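Local coordinates for protein probable arylamine n-acetyl transferase (Mycobacterium abscessus, PDB 4GUZ) that probably transfers an acetyl group from acetyl coenzyme A to arylamines, at residues Y231-H239 / T249-T260; W48-K57 / F216-Q224. One frame throughout, in Å; residues are numbered along the deposited sequence.

Contact 1 of 2, residues Y231-H239 / T249-T260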
loop_
_atom_site.group_PDB
_atom_site.type_symbol
_atom_site.label_atom_id
_atom_site.label_comp_id
_atom_site.label_asym_id
_atom_site.label_seq_id
_atom_site.Cartn_x
_atom_site.Cartn_y
_atom_site.Cartn_z
ATOM N N TYR A 231 -2.512 -7.661 -10.963
ATOM C CA TYR A 231 -2.866 -6.715 -12.018
ATOM C C TYR A 231 -2.425 -5.339 -11.627
ATOM O O TYR A 231 -2.598 -4.930 -10.470
ATOM C CB TYR A 231 -4.378 -6.633 -12.282
ATOM C CG TYR A 231 -5.013 -7.865 -12.859
ATOM C CD1 TYR A 231 -5.023 -8.088 -14.233
ATOM C CD2 TYR A 231 -5.707 -8.754 -12.048
ATOM C CE1 TYR A 231 -5.654 -9.205 -14.780
ATOM C CE2 TYR A 231 -6.344 -9.871 -12.581
ATOM C CZ TYR A 231 -6.316 -10.094 -13.947
ATOM O OH TYR A 231 -6.959 -11.201 -14.452
ATOM N N ILE A 232 -1.926 -4.607 -12.598
ATOM C CA ILE A 232 -1.523 -3.220 -12.449
ATOM C C ILE A 232 -2.010 -2.468 -13.672
ATOM O O ILE A 232 -1.618 -2.822 -14.781
ATOM C CB ILE A 232 0.014 -2.999 -12.266
ATOM C CG1 ILE A 232 0.603 -3.688 -11.006
ATOM C CG2 ILE A 232 0.332 -1.483 -12.258
ATOM C CD1 ILE A 232 2.223 -3.634 -10.871
ATOM N N LEU A 233 -2.820 -1.430 -13.474
ATOM C CA LEU A 233 -3.199 -0.528 -14.549
ATOM C C LEU A 233 -2.249 0.670 -14.471
ATOM O O LEU A 233 -2.232 1.398 -13.472
ATOM C CB LEU A 233 -4.676 -0.112 -14.454
ATOM C CG LEU A 233 -5.147 0.913 -15.486
ATOM C CD1 LEU A 233 -5.176 0.310 -16.897
ATOM C CD2 LEU A 233 -6.499 1.478 -15.124
ATOM N N ASP A 234 -1.398 0.823 -15.489
ATOM C CA ASP A 234 -0.426 1.899 -15.530
ATOM C C ASP A 234 -0.956 2.886 -16.571
ATOM O O ASP A 234 -0.725 2.712 -17.771
ATOM C CB ASP A 234 0.980 1.338 -15.857
ATOM C CG ASP A 234 2.103 2.353 -15.743
ATOM O OD1 ASP A 234 1.817 3.522 -15.404
ATOM O OD2 ASP A 234 3.281 1.976 -15.996
ATOM N N HIS A 235 -1.781 3.843 -16.102
ATOM C CA HIS A 235 -2.488 4.854 -16.903
ATOM C C HIS A 235 -3.558 4.112 -17.732
ATOM O O HIS A 235 -4.600 3.770 -17.165
ATOM C CB HIS A 235 -1.525 5.718 -17.750
ATOM C CG HIS A 235 -2.152 6.940 -18.340
ATOM N ND1 HIS A 235 -2.827 7.858 -17.554
ATOM C CD2 HIS A 235 -2.133 7.389 -19.616
ATOM C CE1 HIS A 235 -3.221 8.816 -18.379
ATOM N NE2 HIS A 235 -2.823 8.585 -19.626
ATOM N N ARG A 236 -3.281 3.784 -19.006
ATOM C CA ARG A 236 -4.205 3.030 -19.873
ATOM C C ARG A 236 -3.633 1.635 -20.229
ATOM O O ARG A 236 -4.235 0.894 -21.006
ATOM C CB ARG A 236 -4.492 3.832 -21.159
ATOM C CG ARG A 236 -5.496 4.966 -20.972
ATOM C CD ARG A 236 -5.510 5.923 -22.159
ATOM N NE ARG A 236 -5.777 5.249 -23.433
ATOM C CZ ARG A 236 -5.898 5.867 -24.606
ATOM N NH1 ARG A 236 -5.792 7.190 -24.683
ATOM N NH2 ARG A 236 -6.141 5.170 -25.708
ATOM N N GLU A 237 -2.451 1.301 -19.701
ATOM C CA GLU A 237 -1.806 0.025 -19.988
ATOM C C GLU A 237 -2.123 -0.971 -18.901
ATOM O O GLU A 237 -1.776 -0.746 -17.746
ATOM C CB GLU A 237 -0.287 0.201 -20.108
ATOM C CG GLU A 237 0.407 -0.946 -20.823
ATOM C CD GLU A 237 0.207 -1.043 -22.327
ATOM O OE1 GLU A 237 -0.095 -0.016 -22.974
ATOM O OE2 GLU A 237 0.490 -2.127 -22.874
ATOM N N LEU A 238 -2.759 -2.075 -19.268
ATOM C CA LEU A 238 -3.095 -3.093 -18.274
ATOM C C LEU A 238 -2.028 -4.140 -18.251
ATOM O O LEU A 238 -1.824 -4.806 -19.256
ATOM C CB LEU A 238 -4.466 -3.730 -18.561
ATOM C CG LEU A 238 -4.948 -4.797 -17.543
ATOM C CD1 LEU A 238 -5.139 -4.208 -16.132
ATOM C CD2 LEU A 238 -6.243 -5.452 -18.027
ATOM N N HIS A 239 -1.374 -4.312 -17.100
ATOM C CA HIS A 239 -0.343 -5.325 -16.873
ATOM C C HIS A 239 -0.970 -6.520 -16.150
ATOM O O HIS A 239 -1.628 -6.341 -15.120
ATOM C CB HIS A 239 0.836 -4.765 -16.043
ATOM C CG HIS A 239 1.625 -3.680 -16.705
ATOM N ND1 HIS A 239 3.003 -3.754 -16.798
ATOM C CD2 HIS A 239 1.214 -2.515 -17.259
ATOM C CE1 HIS A 239 3.383 -2.650 -17.421
ATOM N NE2 HIS A 239 2.344 -1.867 -17.703
ATOM N N THR A 249 1.101 -7.211 -21.308
ATOM C CA THR A 249 0.552 -5.853 -21.272
ATOM C C THR A 249 -0.325 -5.581 -22.477
ATOM O O THR A 249 -0.028 -6.066 -23.572
ATOM C CB THR A 249 1.714 -4.815 -21.226
ATOM O OG1 THR A 249 2.571 -5.004 -22.364
ATOM C CG2 THR A 249 2.559 -4.936 -19.965
ATOM N N ARG A 250 -1.399 -4.810 -22.276
ATOM C CA ARG A 250 -2.309 -4.406 -23.342
ATOM C C ARG A 250 -2.835 -2.986 -23.082
ATOM O O ARG A 250 -3.114 -2.633 -21.924
ATOM C CB ARG A 250 -3.457 -5.410 -23.542
ATOM C CG ARG A 250 -4.384 -5.613 -22.349
ATOM C CD ARG A 250 -5.509 -6.592 -22.660
ATOM N NE ARG A 250 -6.558 -5.972 -23.474
ATOM C CZ ARG A 250 -7.799 -5.744 -23.059
ATOM N NH1 ARG A 250 -8.171 -6.086 -21.831
ATOM N NH2 ARG A 250 -8.679 -5.165 -23.867
ATOM N N GLN A 251 -2.920 -2.165 -24.158
ATOM C CA GLN A 251 -3.438 -0.810 -24.069
ATOM C C GLN A 251 -4.964 -0.836 -24.100
ATOM O O GLN A 251 -5.559 -1.532 -24.929
ATOM C CB GLN A 251 -2.884 0.083 -25.200
ATOM C CG GLN A 251 -3.366 1.546 -25.131
ATOM C CD GLN A 251 -2.456 2.495 -24.371
ATOM O OE1 GLN A 251 -1.817 2.163 -23.350
ATOM N NE2 GLN A 251 -2.421 3.734 -24.834
ATOM N N LEU A 252 -5.584 -0.049 -23.229
ATOM C CA LEU A 252 -7.032 0.072 -23.144
ATOM C C LEU A 252 -7.460 1.419 -23.668
ATOM O O LEU A 252 -6.736 2.405 -23.497
ATOM C CB LEU A 252 -7.507 -0.090 -21.684
ATOM C CG LEU A 252 -7.157 -1.402 -20.942
ATOM C CD1 LEU A 252 -7.548 -1.309 -19.498
ATOM C CD2 LEU A 252 -7.888 -2.587 -21.532
ATOM N N THR A 253 -8.639 1.463 -24.307
ATOM C CA THR A 253 -9.262 2.708 -24.745
ATOM C C THR A 253 -9.819 3.400 -23.487
ATOM O O THR A 253 -10.058 2.692 -22.501
ATOM C CB THR A 253 -10.407 2.434 -25.751
ATOM O OG1 THR A 253 -11.433 1.703 -25.084
ATOM C CG2 THR A 253 -9.954 1.724 -27.028
ATOM N N PRO A 254 -10.161 4.711 -23.501
ATOM C CA PRO A 254 -10.748 5.326 -22.296
ATOM C C PRO A 254 -11.978 4.563 -21.757
ATOM O O PRO A 254 -12.088 4.378 -20.541
ATOM C CB PRO A 254 -11.101 6.735 -22.780
ATOM C CG PRO A 254 -10.072 7.021 -23.818
ATOM C CD PRO A 254 -9.955 5.725 -24.558
ATOM N N ALA A 255 -12.854 4.051 -22.646
ATOM C CA ALA A 255 -14.023 3.267 -22.241
ATOM C C ALA A 255 -13.624 1.913 -21.625
ATOM O O ALA A 255 -14.239 1.496 -20.636
ATOM C CB ALA A 255 -14.943 3.044 -23.430
ATOM N N GLU A 256 -12.598 1.229 -22.192
ATOM C CA GLU A 256 -12.147 -0.065 -21.661
ATOM C C GLU A 256 -11.565 0.097 -20.250
ATOM O O GLU A 256 -11.737 -0.797 -19.426
ATOM C CB GLU A 256 -11.125 -0.723 -22.586
ATOM C CG GLU A 256 -11.747 -1.383 -23.808
ATOM C CD GLU A 256 -10.781 -1.706 -24.934
ATOM O OE1 GLU A 256 -9.727 -1.038 -25.034
ATOM O OE2 GLU A 256 -11.101 -2.603 -25.746
ATOM N N VAL A 257 -10.921 1.255 -19.965
ATOM C CA VAL A 257 -10.369 1.566 -18.633
ATOM C C VAL A 257 -11.504 1.554 -17.608
ATOM O O VAL A 257 -11.384 0.860 -16.595
ATOM C CB VAL A 257 -9.587 2.906 -18.599
ATOM C CG1 VAL A 257 -9.230 3.307 -17.153
ATOM C CG2 VAL A 257 -8.327 2.812 -19.448
ATOM N N LEU A 258 -12.614 2.288 -17.875
ATOM C CA LEU A 258 -13.755 2.285 -16.945
ATOM C C LEU A 258 -14.318 0.879 -16.768
ATOM O O LEU A 258 -14.683 0.504 -15.653
ATOM C CB LEU A 258 -14.886 3.225 -17.401
ATOM C CG LEU A 258 -14.586 4.712 -17.610
ATOM C CD1 LEU A 258 -15.865 5.429 -18.018
ATOM C CD2 LEU A 258 -14.075 5.367 -16.332
ATOM N N ALA A 259 -14.407 0.100 -17.872
ATOM C CA ALA A 259 -14.892 -1.288 -17.807
ATOM C C ALA A 259 -13.963 -2.157 -16.957
ATOM O O ALA A 259 -14.437 -2.885 -16.088
ATOM C CB ALA A 259 -15.016 -1.875 -19.207
ATOM N N THR A 260 -12.641 -2.079 -17.213
ATOM C CA THR A 260 -11.611 -2.848 -16.492
ATOM C C THR A 260 -11.607 -2.461 -15.014
ATOM O O THR A 260 -11.520 -3.349 -14.162
ATOM C CB THR A 260 -10.229 -2.658 -17.150
ATOM O OG1 THR A 260 -10.265 -3.266 -18.446
ATOM C CG2 THR A 260 -9.113 -3.288 -16.356
#

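Contact 2 of 2, residues W48-K57 / F216-Q224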
loop_
_atom_site.group_PDB
_atom_site.type_symbol
_atom_site.label_atom_id
_atom_site.label_comp_id
_atom_site.label_asym_id
_atom_site.label_seq_id
_atom_site.Cartn_x
_atom_site.Cartn_y
_atom_site.Cartn_z
ATOM N N TRP A 48 -6.570 -0.722 -4.164
ATOM C CA TRP A 48 -5.414 0.168 -4.290
ATOM C C TRP A 48 -5.518 0.987 -5.556
ATOM O O TRP A 48 -5.587 0.433 -6.645
ATOM C CB TRP A 48 -4.089 -0.613 -4.248
ATOM C CG TRP A 48 -2.900 0.241 -3.872
ATOM C CD1 TRP A 48 -2.283 0.283 -2.659
ATOM C CD2 TRP A 48 -2.249 1.238 -4.690
ATOM N NE1 TRP A 48 -1.234 1.173 -2.690
ATOM C CE2 TRP A 48 -1.231 1.821 -3.904
ATOM C CE3 TRP A 48 -2.422 1.692 -6.013
ATOM C CZ2 TRP A 48 -0.377 2.813 -4.400
ATOM C CZ3 TRP A 48 -1.603 2.706 -6.489
ATOM C CH2 TRP A 48 -0.580 3.240 -5.695
ATOM N N GLU A 49 -5.538 2.318 -5.413
ATOM C CA GLU A 49 -5.637 3.264 -6.533
ATOM C C GLU A 49 -5.300 4.680 -6.072
ATOM O O GLU A 49 -5.326 4.956 -4.874
ATOM C CB GLU A 49 -7.043 3.218 -7.166
ATOM C CG GLU A 49 -8.136 3.403 -6.138
ATOM C CD GLU A 49 -9.178 4.464 -6.422
ATOM O OE1 GLU A 49 -8.800 5.604 -6.771
ATOM O OE2 GLU A 49 -10.378 4.163 -6.239
ATOM N N ASN A 50 -5.030 5.577 -7.028
ATOM C CA ASN A 50 -4.653 6.979 -6.787
ATOM C C ASN A 50 -5.582 7.953 -7.531
ATOM O O ASN A 50 -5.152 9.081 -7.815
ATOM C CB ASN A 50 -3.210 7.189 -7.308
ATOM C CG ASN A 50 -3.121 7.156 -8.834
ATOM O OD1 ASN A 50 -3.944 6.527 -9.529
ATOM N ND2 ASN A 50 -2.187 7.914 -9.395
ATOM N N LEU A 51 -6.816 7.520 -7.901
ATOM C CA LEU A 51 -7.688 8.311 -8.766
ATOM C C LEU A 51 -8.102 9.662 -8.172
ATOM O O LEU A 51 -8.346 10.579 -8.948
ATOM C CB LEU A 51 -8.921 7.529 -9.265
ATOM C CG LEU A 51 -8.604 6.234 -10.066
ATOM C CD1 LEU A 51 -9.873 5.402 -10.349
ATOM C CD2 LEU A 51 -7.849 6.532 -11.342
ATOM N N ASP A 52 -8.080 9.822 -6.830
ATOM C CA ASP A 52 -8.366 11.102 -6.197
ATOM C C ASP A 52 -7.274 12.103 -6.511
ATOM O O ASP A 52 -7.583 13.278 -6.735
ATOM C CB ASP A 52 -8.541 10.939 -4.685
ATOM C CG ASP A 52 -9.911 10.441 -4.280
ATOM O OD1 ASP A 52 -10.763 10.222 -5.182
ATOM O OD2 ASP A 52 -10.121 10.221 -3.077
ATOM N N ALA A 53 -6.007 11.652 -6.564
ATOM C CA ALA A 53 -4.861 12.517 -6.878
ATOM C C ALA A 53 -4.863 12.900 -8.342
ATOM O O ALA A 53 -4.567 14.055 -8.680
ATOM C CB ALA A 53 -3.546 11.827 -6.517
ATOM N N VAL A 54 -5.227 11.942 -9.217
ATOM C CA VAL A 54 -5.274 12.189 -10.656
ATOM C C VAL A 54 -6.402 13.180 -10.984
ATOM O O VAL A 54 -6.185 14.070 -11.804
ATOM C CB VAL A 54 -5.404 10.872 -11.465
ATOM C CG1 VAL A 54 -5.399 11.137 -12.969
ATOM C CG2 VAL A 54 -4.282 9.898 -11.095
ATOM N N LEU A 55 -7.570 13.049 -10.318
ATOM C CA LEU A 55 -8.749 13.890 -10.562
ATOM C C LEU A 55 -8.772 15.199 -9.762
ATOM O O LEU A 55 -9.362 16.165 -10.243
ATOM C CB LEU A 55 -10.053 13.116 -10.255
ATOM C CG LEU A 55 -10.359 11.841 -11.088
ATOM C CD1 LEU A 55 -11.343 10.935 -10.360
ATOM C CD2 LEU A 55 -10.927 12.181 -12.441
ATOM N N HIS A 56 -8.216 15.227 -8.531
ATOM C CA HIS A 56 -8.330 16.410 -7.673
ATOM C C HIS A 56 -7.014 16.918 -7.029
ATOM O O HIS A 56 -7.066 17.960 -6.366
ATOM C CB HIS A 56 -9.360 16.142 -6.553
ATOM C CG HIS A 56 -10.682 15.619 -7.040
ATOM N ND1 HIS A 56 -11.462 16.337 -7.937
ATOM C CD2 HIS A 56 -11.311 14.455 -6.748
ATOM C CE1 HIS A 56 -12.523 15.582 -8.173
ATOM N NE2 HIS A 56 -12.483 14.444 -7.470
ATOM N N LYS A 57 -5.855 16.224 -7.225
ATOM C CA LYS A 57 -4.550 16.611 -6.647
ATOM C C LYS A 57 -4.649 16.715 -5.100
ATOM O O LYS A 57 -3.891 17.465 -4.467
ATOM C CB LYS A 57 -4.025 17.941 -7.258
ATOM C CG LYS A 57 -3.914 17.954 -8.789
ATOM C CD LYS A 57 -2.608 17.331 -9.299
ATOM C CE LYS A 57 -2.740 16.830 -10.720
ATOM N NZ LYS A 57 -3.821 15.809 -10.850
ATOM N N PHE A 216 2.470 9.664 -9.118
ATOM C CA PHE A 216 1.086 9.350 -8.753
ATOM C C PHE A 216 0.145 10.579 -8.807
ATOM O O PHE A 216 -1.068 10.410 -8.650
ATOM C CB PHE A 216 1.024 8.690 -7.352
ATOM C CG PHE A 216 1.712 7.342 -7.203
ATOM C CD1 PHE A 216 1.763 6.443 -8.265
ATOM C CD2 PHE A 216 2.243 6.946 -5.981
ATOM C CE1 PHE A 216 2.384 5.194 -8.121
ATOM C CE2 PHE A 216 2.850 5.690 -5.833
ATOM C CZ PHE A 216 2.922 4.825 -6.906
ATOM N N SER A 217 0.673 11.796 -9.057
ATOM C CA SER A 217 -0.172 12.991 -9.087
ATOM C C SER A 217 -0.964 13.165 -10.387
ATOM O O SER A 217 -2.079 13.692 -10.343
ATOM C CB SER A 217 0.657 14.251 -8.841
ATOM O OG SER A 217 1.582 14.504 -9.885
ATOM N N THR A 218 -0.390 12.769 -11.543
ATOM C CA THR A 218 -1.046 13.041 -12.821
ATOM C C THR A 218 -1.619 11.824 -13.562
ATOM O O THR A 218 -2.556 12.013 -14.342
ATOM C CB THR A 218 -0.086 13.799 -13.755
ATOM O OG1 THR A 218 1.191 13.153 -13.773
ATOM C CG2 THR A 218 0.076 15.272 -13.352
ATOM N N ARG A 219 -1.071 10.608 -13.376
ATOM C CA ARG A 219 -1.564 9.476 -14.169
ATOM C C ARG A 219 -2.052 8.314 -13.311
ATOM O O ARG A 219 -1.434 8.001 -12.303
ATOM C CB ARG A 219 -0.473 9.007 -15.125
ATOM C CG ARG A 219 -0.173 10.044 -16.223
ATOM C CD ARG A 219 1.218 9.901 -16.795
ATOM N NE ARG A 219 1.499 8.539 -17.255
ATOM C CZ ARG A 219 1.300 8.100 -18.491
ATOM N NH1 ARG A 219 0.793 8.905 -19.415
ATOM N NH2 ARG A 219 1.608 6.850 -18.814
ATOM N N ALA A 220 -3.180 7.689 -13.727
ATOM C CA ALA A 220 -3.841 6.579 -13.041
ATOM C C ALA A 220 -2.891 5.409 -12.773
ATOM O O ALA A 220 -2.120 5.019 -13.639
ATOM C CB ALA A 220 -5.036 6.100 -13.854
ATOM N N PHE A 221 -2.902 4.916 -11.527
ATOM C CA PHE A 221 -2.121 3.756 -11.103
ATOM C C PHE A 221 -3.020 2.968 -10.189
ATOM O O PHE A 221 -3.446 3.483 -9.157
ATOM C CB PHE A 221 -0.793 4.137 -10.435
ATOM C CG PHE A 221 0.279 3.072 -10.575
ATOM C CD1 PHE A 221 0.944 2.885 -11.783
ATOM C CD2 PHE A 221 0.643 2.280 -9.493
ATOM C CE1 PHE A 221 1.931 1.896 -11.910
ATOM C CE2 PHE A 221 1.672 1.330 -9.606
ATOM C CZ PHE A 221 2.306 1.144 -10.812
ATOM N N VAL A 222 -3.413 1.777 -10.631
ATOM C CA VAL A 222 -4.350 0.921 -9.900
ATOM C C VAL A 222 -3.712 -0.454 -9.746
ATOM O O VAL A 222 -3.065 -0.941 -10.672
ATOM C CB VAL A 222 -5.721 0.884 -10.637
ATOM C CG1 VAL A 222 -6.728 0.032 -9.890
ATOM C CG2 VAL A 222 -6.274 2.301 -10.841
ATOM N N GLN A 223 -3.815 -1.055 -8.547
ATOM C CA GLN A 223 -3.121 -2.327 -8.326
ATOM C C GLN A 223 -3.973 -3.321 -7.576
ATOM O O GLN A 223 -4.849 -2.931 -6.810
ATOM C CB GLN A 223 -1.810 -2.084 -7.549
ATOM C CG GLN A 223 -0.836 -1.061 -8.186
ATOM C CD GLN A 223 0.437 -1.007 -7.398
ATOM O OE1 GLN A 223 1.193 -1.969 -7.366
ATOM N NE2 GLN A 223 0.684 0.106 -6.694
ATOM N N GLN A 224 -3.699 -4.622 -7.793
ATOM C CA GLN A 224 -4.378 -5.709 -7.088
ATOM C C GLN A 224 -3.436 -6.892 -7.028
ATOM O O GLN A 224 -2.801 -7.203 -8.026
ATOM C CB GLN A 224 -5.723 -6.083 -7.780
ATOM C CG GLN A 224 -6.481 -7.255 -7.111
ATOM C CD GLN A 224 -7.600 -7.726 -8.015
ATOM O OE1 GLN A 224 -8.693 -7.130 -8.079
ATOM N NE2 GLN A 224 -7.322 -8.758 -8.796
HETATM O O HOH W 1 -7.081 -3.388 -5.536
#

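Contact 1 of 2, residues Y231-H239 / T249-T260
Leu238 and Arg250 face each other as a hydrogen-bonded antiparallel pair, Leu238 N giving to Arg250 O at 2.7 Å and Arg250 N returning the bond to Leu238 O. A last backbone bond, Leu252 N to Arg236 O (2.8 Å), follows the end of the paired strands. Arg236 then answers with its side chain: NE donates to Leu252 O at 3.0 Å, with the oxygen lying near the guanidinium plane, and the two residues clasp each other through one backbone and one side-chain bond. The bend at chi3 (56°) turns the guanidinium so that Pro254 CD sits over one face, 4.0 Å from Arg236 NH2, while NH1 reaches Leu281 O of the C-terminal helix.

Apolar contacts fill the side of the hairpin that carries Leu238. Leu252 CD1 touches both Leu233 CD1 (3.9 Å) and Leu238 CB, the Val257 side chain crosses that of Leu233 at about a right angle, CG1 against CD2, and Val257 CG2 rests on Arg236 CG. Farther along the helix Thr260 CG2 meets Leu238 CD2 tip to tip (4.0 Å). On the other side, Thr249 CG2 stands over the centre of the His239 ring, 3.5 Å from its centroid, a CH-pi contact; His239 ND1 is hydrogen-bonded to Arg247.

The helix start is fixed by a capping box: Thr253 N donates to Glu256 OE1 (2.8 Å) and Glu256 N to Thr253 OG1. The type II' turn from Asp234 to Glu237 links two strands of an antiparallel meander (221-226, 229-234, 237-242, 246-251), whose last strand runs through the Thr253 N-cap into helix 254-263, consistent with the C-terminal alpha/beta domain of arylamine N-acetyltransferases.

Contact 2 of 2, residues W48-K57 / F216-Q224
Asn50 plugs its carboxamide into the bend of 216-224 and bonds with both ends: ND2 donates to Phe216 O (2.8 Å) and to Arg219 O (3.0 Å), and OD1 accepts from Phe221 N at 2.8 Å. With chi1 at 71°, CG lies between the backbone N and the carbonyl carbon, which aims the amide across at this loop. Beside it the Trp48 ring turns its edge to the face of Phe216 (planes at 68°), while CZ3 meets Phe221 CD2 at 3.8 Å, at the edge of that ring. Gln223 NE2 lies over one face of the indole, 3.5 Å from Trp48 CZ3.

Gln223 N donates to Trp48 O (3.0 Å), and a water links Trp48 N to Gln223 O; 48-49 is a short, weakly bonded strand at the margin of the antiparallel sheet, next to 221-226. Its chain turns straight into helix 51-56, where Val54 wedges CG1 against Thr218 O (3.3 Å). Lys57 curls back, its NZ donating to Ser217 O (2.8 Å) and to Ala53 O. Farther out, Glu49 OE1 accepts from Leu51 N and OE2 pairs with Arg75, Trp48 NE1 bonds Gly133 O, and His82 stacks on the indole.

How the contacts relate
Contacts 1 and 2 lie on successive strands of one antiparallel sheet, their centres about 13 Å apart. The join is the strand pair 221-226 and 229-234: Leu233 N lies 2.9 Å from Val222 O, and His235 N lies 2.8 Å from Ala220 O, both probable hydrogen bonds. Side chains add to it where Ile232 CG2 packs on Phe221 CZ at 3.6 Å. Contact 2 is the more buried and ties strand 221-226 and the loop before it to 48-49 and helix 51-56; contact 1 closes the sheet's far edge, and helix 271-282 touches both. The Trp48 side chain is close to, but makes no contact with, Cys79, His116 and Asp131, probably the catalytic triad of this family.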